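Local coordinates for protein nucleoporin nup120 (Schizosaccharomyces pombe, PDB 4GQ2) that serves as a structural component of the nuclear pore complex, whose nucleoporins can also dock transiently associated nuclear transport factors, at residues 62-67 / 71-76; 290-295 / 525-530; 583-588 / 595-600. All coordinates share one frame; numbering follows the deposited sequence.

Contact 1 (62-67 / 71-76); sequences VYTSNK and SQTLRW
V62 and R75 face each other across the antiparallel hairpin of strands 59-64 and 73-79, their side chains crossing at about a right angle. V62 CG1 rests on the aliphatic start of the arginine, 3.8 Å from R75 CD and equally near its CB, while V62 CG2 reaches T73 CG2 at 3.9 Å. On this same face T64 and T73 lie side by side and point the same way. With chi1 at 179°, T64 sends OG1 away from its own N, and with T73 at -53° the T64 OG1 and T73 OG1 hydroxyls end 3.7 Å apart. D526 serves both, OD2 bonding T73 OG1 and OD1 more weakly T64 OG1. Y63 and L74 project from the other face, where the Y63 and W76 rings each meet F118. The backbones of Y63 and L74 form the hydrogen-bonded pair: Y63 N to L74 O and L74 N to Y63 O, both 2.9 Å. S65 N to Q72 O, 3.0 Å, continues the ladder into an inverse gamma turn centred on S65. Past the valine, the R75 guanidinium bonds S77 OG and the carbonyls of Y536 and K539. The chemistry is therefore divided: main-chain bonds zip the hairpin, methyl and methylene groups pack on the V62 side, and hydroxyls and guanidinium link that face to D526, Y536 and K539, much later in the chain.

Contact 2 (290-295 / 525-530); sequences SDHTTN and FDPSNA
H292 meets F525 and P527 where two loops of the beta-propeller domain come together at the surface, one between strands 288-290 and 297-302, the other between strands 520-525 and 532-536. Traced outward, H292 CB first touches the proline, 4.1 Å from P527 CG. The imidazole carbon CG then lies 4.0 Å from F525 CD2, and H292 CD2 comes closer to the same ring atom, at 3.8 Å. Histidine and phenylalanine planes stand at 48°, an oblique pairing with centroids 5.5 Å apart. Farther along, H292 ND1 and CE1 lie 3.7 and 3.5 Å from F525 O. That carbonyl oxygen sits over one face of the imidazole, offset toward its rim, and no hydrogen bond joins the two loops here. At the tip, H292 NE2 lies 3.7 Å from F525 CB and is hydrogen-bonded to Q351 on strand 346-354. Because F525 CG is anti to the backbone N (chi1 -179°), the ring atom CD2 falls beside the imidazole. Replaced by an alanine, H292 would lose its ring, which would probably leave F525 CD2 and CB without their imidazole contact and Q351 OE1 without one of its donors. Behind the contact, the second loop is braced internally by N529 ND2 bonded to D526 OD2 at 2.6 Å. One atom outside the loops ties both: Q351 OE1 is hydrogen-bonded to H292 NE2 and F525 N.

Contact 3 (583-588 / 595-600); sequences SLHSCM and EIRYSL
The imidazole of H585 meets R597 at its edge: the arginine's NH2 lies near the ring plane, 4.3 Å from H585 CE1. The ring of F698, on helix 672-703, meets the same imidazole with planes about 20° apart. No hydrogen bond joins histidine and arginine directly; instead E694, outside both segments on that same helix 672-703, receives both. E694 OE1 is hydrogen-bonded to H585 NE2, and E694 OE2 forms a salt bridge with R597 NE. The arginine comes from helix 590-605 as an almost fully extended chain, chi2 and chi3 both close to 180°, which carries the guanidinium across to the histidine. The second point of contact is apolar. M588 CG and I596 CD1 approach to 4.2 Å with their side chains crossing at about a right angle. The methionine is bent at chi2 (-56°), while the isoleucine reaches forward to its CD1. M588 follows the end of helix 571-585, where a type I beta turn runs from H585 to M588 and M588 N bonds H585 O at 3.1 Å. The contact thus joins two consecutive helices of the alpha-helical region through a small area and through shared neighbours. One carboxylate serves both polar groups: it would be expected to balance the arginine's charge and could favour protonation of H585, although the nearby guanidinium would tend to oppose this.

In the fold
From the N terminus, contact 1 first closes a tight hairpin, with three residues between its segments. Contact 2 spans 229 intervening residues, bringing the loop after strand 288-290 to the return loop after strand 520-525. Contact 3 closes the turn from helix 571-585 into helix 590-605, with six residues between its segments. The three are in series, with no nesting or crossing. In space contacts 1 and 2 are neighbours, their centres 12 Å apart, and a probable hydrogen bond between S71 OG and S528 OG (2.8 Å) ties the early hairpin's turn to that return loop. Contact 3 lies on the opposite side of the chain's centre, in the helical part, its nearest atoms about 31 Å from contact 1.

Contact 1 (62-67 / 71-76)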
# COMPACT_ATOMS: atom_id res chain seq x y z
N VAL A 62 -23.90 13.95 -7.91
CA VAL A 62 -23.83 14.04 -6.45
C VAL A 62 -24.73 15.18 -5.97
O VAL A 62 -24.74 16.27 -6.54
CB VAL A 62 -22.38 14.12 -5.85
CG1 VAL A 62 -21.34 13.45 -6.75
CG2 VAL A 62 -21.97 15.54 -5.51
N TYR A 63 -25.49 14.88 -4.92
CA TYR A 63 -26.43 15.81 -4.32
C TYR A 63 -25.98 16.17 -2.92
O TYR A 63 -25.59 15.30 -2.14
CB TYR A 63 -27.82 15.17 -4.27
CG TYR A 63 -28.85 16.02 -3.57
CD1 TYR A 63 -29.42 17.12 -4.21
CD2 TYR A 63 -29.26 15.73 -2.27
CE1 TYR A 63 -30.37 17.90 -3.58
CE2 TYR A 63 -30.21 16.50 -1.62
CZ TYR A 63 -30.76 17.59 -2.28
OH TYR A 63 -31.70 18.38 -1.66
N THR A 64 -26.05 17.46 -2.60
CA THR A 64 -25.70 17.92 -1.26
C THR A 64 -26.92 18.46 -0.50
O THR A 64 -27.61 19.36 -0.98
CB THR A 64 -24.52 18.93 -1.30
OG1 THR A 64 -24.23 19.38 0.03
CG2 THR A 64 -24.83 20.13 -2.20
N SER A 65 -27.18 17.88 0.67
CA SER A 65 -28.25 18.32 1.57
C SER A 65 -27.74 19.49 2.41
O SER A 65 -27.46 19.35 3.60
CB SER A 65 -28.70 17.18 2.49
OG SER A 65 -28.95 15.98 1.78
N ASN A 66 -27.64 20.65 1.76
CA ASN A 66 -26.86 21.79 2.26
C ASN A 66 -27.28 22.43 3.59
O ASN A 66 -26.58 23.31 4.10
CB ASN A 66 -26.71 22.86 1.17
CG ASN A 66 -28.02 23.19 0.48
OD1 ASN A 66 -28.75 22.30 0.03
ND2 ASN A 66 -28.32 24.48 0.37
N LYS A 67 -28.40 21.99 4.16
CA LYS A 67 -28.93 22.65 5.36
C LYS A 67 -28.84 21.82 6.66
O LYS A 67 -29.08 22.35 7.74
CB LYS A 67 -30.38 23.12 5.11
CG LYS A 67 -30.60 24.61 5.37
CD LYS A 67 -30.62 24.96 6.85
CE LYS A 67 -30.46 26.45 7.07
NZ LYS A 67 -30.38 26.78 8.52
N SER A 71 -23.83 19.09 6.24
CA SER A 71 -24.31 18.55 4.97
C SER A 71 -23.85 17.12 4.68
O SER A 71 -22.69 16.77 4.89
CB SER A 71 -23.89 19.44 3.81
OG SER A 71 -24.14 20.81 4.09
N GLN A 72 -24.78 16.29 4.20
CA GLN A 72 -24.40 15.02 3.61
C GLN A 72 -24.29 15.19 2.10
O GLN A 72 -25.13 15.84 1.48
CB GLN A 72 -25.39 13.91 3.98
CG GLN A 72 -24.77 12.51 3.90
CD GLN A 72 -25.51 11.46 4.71
OE1 GLN A 72 -26.72 11.56 4.93
NE2 GLN A 72 -24.78 10.45 5.17
N THR A 73 -23.23 14.63 1.53
CA THR A 73 -22.97 14.72 0.09
C THR A 73 -22.95 13.31 -0.48
O THR A 73 -22.09 12.50 -0.14
CB THR A 73 -21.66 15.48 -0.20
OG1 THR A 73 -21.68 16.75 0.46
CG2 THR A 73 -21.50 15.71 -1.69
N LEU A 74 -23.92 13.03 -1.34
CA LEU A 74 -24.18 11.67 -1.79
C LEU A 74 -23.97 11.49 -3.28
O LEU A 74 -24.44 12.30 -4.08
CB LEU A 74 -25.60 11.25 -1.41
CG LEU A 74 -25.95 11.30 0.09
CD1 LEU A 74 -27.42 10.97 0.29
CD2 LEU A 74 -25.06 10.36 0.91
N ARG A 75 -23.27 10.43 -3.65
CA ARG A 75 -23.03 10.14 -5.04
C ARG A 75 -23.86 8.94 -5.48
O ARG A 75 -23.71 7.84 -4.96
CB ARG A 75 -21.54 9.92 -5.29
CG ARG A 75 -21.19 9.09 -6.51
CD ARG A 75 -21.47 9.80 -7.82
NE ARG A 75 -21.40 8.82 -8.90
CZ ARG A 75 -20.37 8.68 -9.73
NH1 ARG A 75 -19.32 9.49 -9.64
NH2 ARG A 75 -20.40 7.73 -10.66
N TRP A 76 -24.74 9.19 -6.45
CA TRP A 76 -25.60 8.15 -7.01
C TRP A 76 -25.12 7.76 -8.37
O TRP A 76 -24.56 8.57 -9.10
CB TRP A 76 -27.05 8.62 -7.09
CG TRP A 76 -27.28 9.85 -7.94
CD1 TRP A 76 -27.21 11.18 -7.53
CD2 TRP A 76 -27.63 9.91 -9.37
NE1 TRP A 76 -27.49 12.03 -8.57
CE2 TRP A 76 -27.75 11.34 -9.70
CE3 TRP A 76 -27.86 8.97 -10.36
CZ2 TRP A 76 -28.08 11.77 -10.98
CZ3 TRP A 76 -28.19 9.42 -11.65
CH2 TRP A 76 -28.30 10.78 -11.96

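Contact 2 (290-295 / 525-530)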
# COMPACT_ATOMS: atom_id res chain seq x y z
N SER A 290 -27.83 26.94 -13.01
CA SER A 290 -27.87 28.14 -12.17
C SER A 290 -26.78 28.10 -11.11
O SER A 290 -26.29 27.03 -10.76
CB SER A 290 -29.25 28.30 -11.52
OG SER A 290 -29.39 27.47 -10.38
N ASP A 291 -26.40 29.28 -10.61
CA ASP A 291 -25.36 29.35 -9.59
C ASP A 291 -25.91 28.93 -8.23
O ASP A 291 -27.08 29.16 -7.93
CB ASP A 291 -24.70 30.73 -9.54
CG ASP A 291 -25.66 31.83 -9.12
OD1 ASP A 291 -26.71 31.98 -9.77
OD2 ASP A 291 -25.35 32.54 -8.14
N HIS A 292 -25.06 28.29 -7.44
CA HIS A 292 -25.47 27.61 -6.21
C HIS A 292 -25.63 28.53 -5.03
O HIS A 292 -26.31 28.20 -4.06
CB HIS A 292 -24.49 26.49 -5.87
CG HIS A 292 -24.36 25.45 -6.96
ND1 HIS A 292 -24.98 24.26 -6.90
CD2 HIS A 292 -23.65 25.46 -8.16
CE1 HIS A 292 -24.69 23.54 -8.00
NE2 HIS A 292 -23.87 24.28 -8.77
N THR A 293 -25.00 29.70 -5.11
CA THR A 293 -25.03 30.66 -4.00
C THR A 293 -26.36 31.42 -3.96
O THR A 293 -27.17 31.22 -3.06
CB THR A 293 -23.80 31.59 -4.01
OG1 THR A 293 -24.12 32.84 -3.38
CG2 THR A 293 -23.32 31.85 -5.42
N THR A 294 -26.59 32.29 -4.94
CA THR A 294 -27.86 32.99 -5.07
C THR A 294 -28.54 32.53 -6.34
O THR A 294 -28.12 32.91 -7.43
CB THR A 294 -27.68 34.53 -5.11
OG1 THR A 294 -26.76 34.87 -6.15
CG2 THR A 294 -27.18 35.07 -3.78
N ASN A 295 -29.57 31.69 -6.20
CA ASN A 295 -30.33 31.22 -7.35
C ASN A 295 -30.94 32.42 -8.07
O ASN A 295 -32.10 32.77 -7.85
CB ASN A 295 -31.43 30.24 -6.93
CG ASN A 295 -30.88 28.97 -6.30
OD1 ASN A 295 -29.75 28.56 -6.56
ND2 ASN A 295 -31.70 28.34 -5.46
N PHE A 525 -20.93 21.20 -8.50
CA PHE A 525 -20.30 22.07 -7.53
C PHE A 525 -21.01 21.85 -6.20
O PHE A 525 -22.24 21.84 -6.14
CB PHE A 525 -20.39 23.54 -7.95
CG PHE A 525 -19.73 24.49 -6.98
CD1 PHE A 525 -18.35 24.65 -6.96
CD2 PHE A 525 -20.50 25.23 -6.08
CE1 PHE A 525 -17.74 25.53 -6.07
CE2 PHE A 525 -19.90 26.11 -5.19
CZ PHE A 525 -18.52 26.26 -5.18
N ASP A 526 -20.22 21.64 -5.16
CA ASP A 526 -20.75 21.51 -3.82
C ASP A 526 -20.39 22.80 -3.10
O ASP A 526 -19.21 23.08 -2.88
CB ASP A 526 -20.14 20.30 -3.11
CG ASP A 526 -20.70 20.08 -1.71
OD1 ASP A 526 -21.65 20.79 -1.31
OD2 ASP A 526 -20.19 19.19 -1.00
N PRO A 527 -21.41 23.61 -2.76
CA PRO A 527 -21.18 24.86 -2.04
C PRO A 527 -20.89 24.64 -0.56
O PRO A 527 -20.20 25.45 0.06
CB PRO A 527 -22.50 25.63 -2.22
CG PRO A 527 -23.53 24.57 -2.41
CD PRO A 527 -22.84 23.41 -3.08
N SER A 528 -21.43 23.55 -0.01
CA SER A 528 -21.20 23.15 1.38
C SER A 528 -19.70 22.96 1.64
O SER A 528 -19.15 23.54 2.57
CB SER A 528 -21.97 21.87 1.70
OG SER A 528 -21.61 21.35 2.97
N ASN A 529 -19.07 22.15 0.80
CA ASN A 529 -17.61 22.10 0.70
C ASN A 529 -17.14 23.23 -0.21
O ASN A 529 -17.92 24.11 -0.57
CB ASN A 529 -17.17 20.74 0.15
CG ASN A 529 -17.45 19.59 1.11
OD1 ASN A 529 -16.93 19.57 2.22
ND2 ASN A 529 -18.26 18.63 0.67
N ALA A 530 -15.87 23.21 -0.58
CA ALA A 530 -15.38 24.16 -1.57
C ALA A 530 -15.37 23.52 -2.97
O ALA A 530 -14.97 24.15 -3.94
CB ALA A 530 -13.99 24.63 -1.19

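Contact 3 (583-588 / 595-600)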
# COMPACT_ATOMS: atom_id res chain seq x y z
N SER A 583 17.05 15.11 -16.06
CA SER A 583 17.57 14.38 -17.19
C SER A 583 18.60 13.34 -16.79
O SER A 583 18.74 12.31 -17.45
CB SER A 583 18.12 15.33 -18.26
OG SER A 583 19.20 16.08 -17.77
N LEU A 584 19.31 13.59 -15.69
CA LEU A 584 20.20 12.59 -15.10
C LEU A 584 19.39 11.42 -14.54
O LEU A 584 19.72 10.25 -14.79
CB LEU A 584 21.05 13.21 -14.00
CG LEU A 584 22.13 12.38 -13.29
CD1 LEU A 584 23.07 11.73 -14.27
CD2 LEU A 584 22.91 13.29 -12.35
N HIS A 585 18.33 11.72 -13.80
CA HIS A 585 17.43 10.68 -13.30
C HIS A 585 16.96 9.78 -14.41
O HIS A 585 16.95 8.55 -14.26
CB HIS A 585 16.23 11.28 -12.58
CG HIS A 585 15.57 10.33 -11.62
ND1 HIS A 585 14.78 9.32 -12.02
CD2 HIS A 585 15.62 10.26 -10.23
CE1 HIS A 585 14.34 8.64 -10.95
NE2 HIS A 585 14.86 9.21 -9.85
N SER A 586 16.62 10.37 -15.55
CA SER A 586 16.05 9.63 -16.67
C SER A 586 17.06 8.74 -17.40
O SER A 586 16.70 8.04 -18.34
CB SER A 586 15.40 10.60 -17.66
OG SER A 586 16.39 11.25 -18.43
N CYS A 587 18.32 8.78 -16.98
CA CYS A 587 19.35 7.85 -17.48
C CYS A 587 19.24 6.45 -16.87
O CYS A 587 19.86 5.50 -17.34
CB CYS A 587 20.75 8.40 -17.20
SG CYS A 587 21.13 9.95 -18.05
N MET A 588 18.44 6.34 -15.80
CA MET A 588 18.33 5.12 -15.02
C MET A 588 17.09 4.33 -15.42
O MET A 588 15.99 4.88 -15.47
CB MET A 588 18.24 5.44 -13.52
CG MET A 588 19.23 6.48 -13.03
SD MET A 588 20.94 6.06 -13.38
CE MET A 588 21.74 7.54 -12.75
N GLU A 595 17.82 -0.59 -7.58
CA GLU A 595 19.09 -0.81 -6.88
C GLU A 595 19.53 0.44 -6.12
O GLU A 595 20.07 0.36 -5.01
CB GLU A 595 20.18 -1.27 -7.85
CG GLU A 595 19.92 -2.64 -8.46
CD GLU A 595 21.07 -3.16 -9.29
OE1 GLU A 595 21.22 -2.74 -10.46
OE2 GLU A 595 21.82 -4.03 -8.78
N ILE A 596 19.28 1.60 -6.73
CA ILE A 596 19.62 2.89 -6.15
C ILE A 596 18.81 3.14 -4.86
O ILE A 596 19.37 3.57 -3.83
CB ILE A 596 19.44 4.02 -7.18
CG1 ILE A 596 20.63 4.03 -8.14
CG2 ILE A 596 19.29 5.37 -6.50
CD1 ILE A 596 20.43 4.89 -9.37
N ARG A 597 17.52 2.84 -4.90
CA ARG A 597 16.66 3.06 -3.74
C ARG A 597 17.01 2.12 -2.58
O ARG A 597 16.91 2.50 -1.42
CB ARG A 597 15.20 2.97 -4.14
CG ARG A 597 14.83 4.08 -5.12
CD ARG A 597 13.40 3.98 -5.63
NE ARG A 597 13.11 5.17 -6.44
CZ ARG A 597 12.23 5.22 -7.43
NH1 ARG A 597 11.53 4.16 -7.78
NH2 ARG A 597 12.07 6.36 -8.10
N TYR A 598 17.46 0.91 -2.92
CA TYR A 598 17.99 -0.02 -1.92
C TYR A 598 19.27 0.50 -1.28
O TYR A 598 19.45 0.38 -0.08
CB TYR A 598 18.22 -1.40 -2.56
CG TYR A 598 18.93 -2.37 -1.64
CD1 TYR A 598 20.32 -2.35 -1.52
CD2 TYR A 598 18.21 -3.29 -0.87
CE1 TYR A 598 20.98 -3.22 -0.66
CE2 TYR A 598 18.86 -4.17 -0.02
CZ TYR A 598 20.24 -4.14 0.08
OH TYR A 598 20.89 -5.01 0.92
N SER A 599 20.17 1.08 -2.08
CA SER A 599 21.36 1.75 -1.55
C SER A 599 21.01 2.97 -0.68
O SER A 599 21.64 3.19 0.36
CB SER A 599 22.27 2.22 -2.69
OG SER A 599 22.77 1.12 -3.41
N LEU A 600 20.02 3.76 -1.11
CA LEU A 600 19.64 4.97 -0.35
C LEU A 600 18.97 4.58 0.95
O LEU A 600 19.21 5.20 1.99
CB LEU A 600 18.73 5.90 -1.17
CG LEU A 600 19.34 6.58 -2.40
CD1 LEU A 600 18.28 7.29 -3.23
CD2 LEU A 600 20.43 7.55 -1.98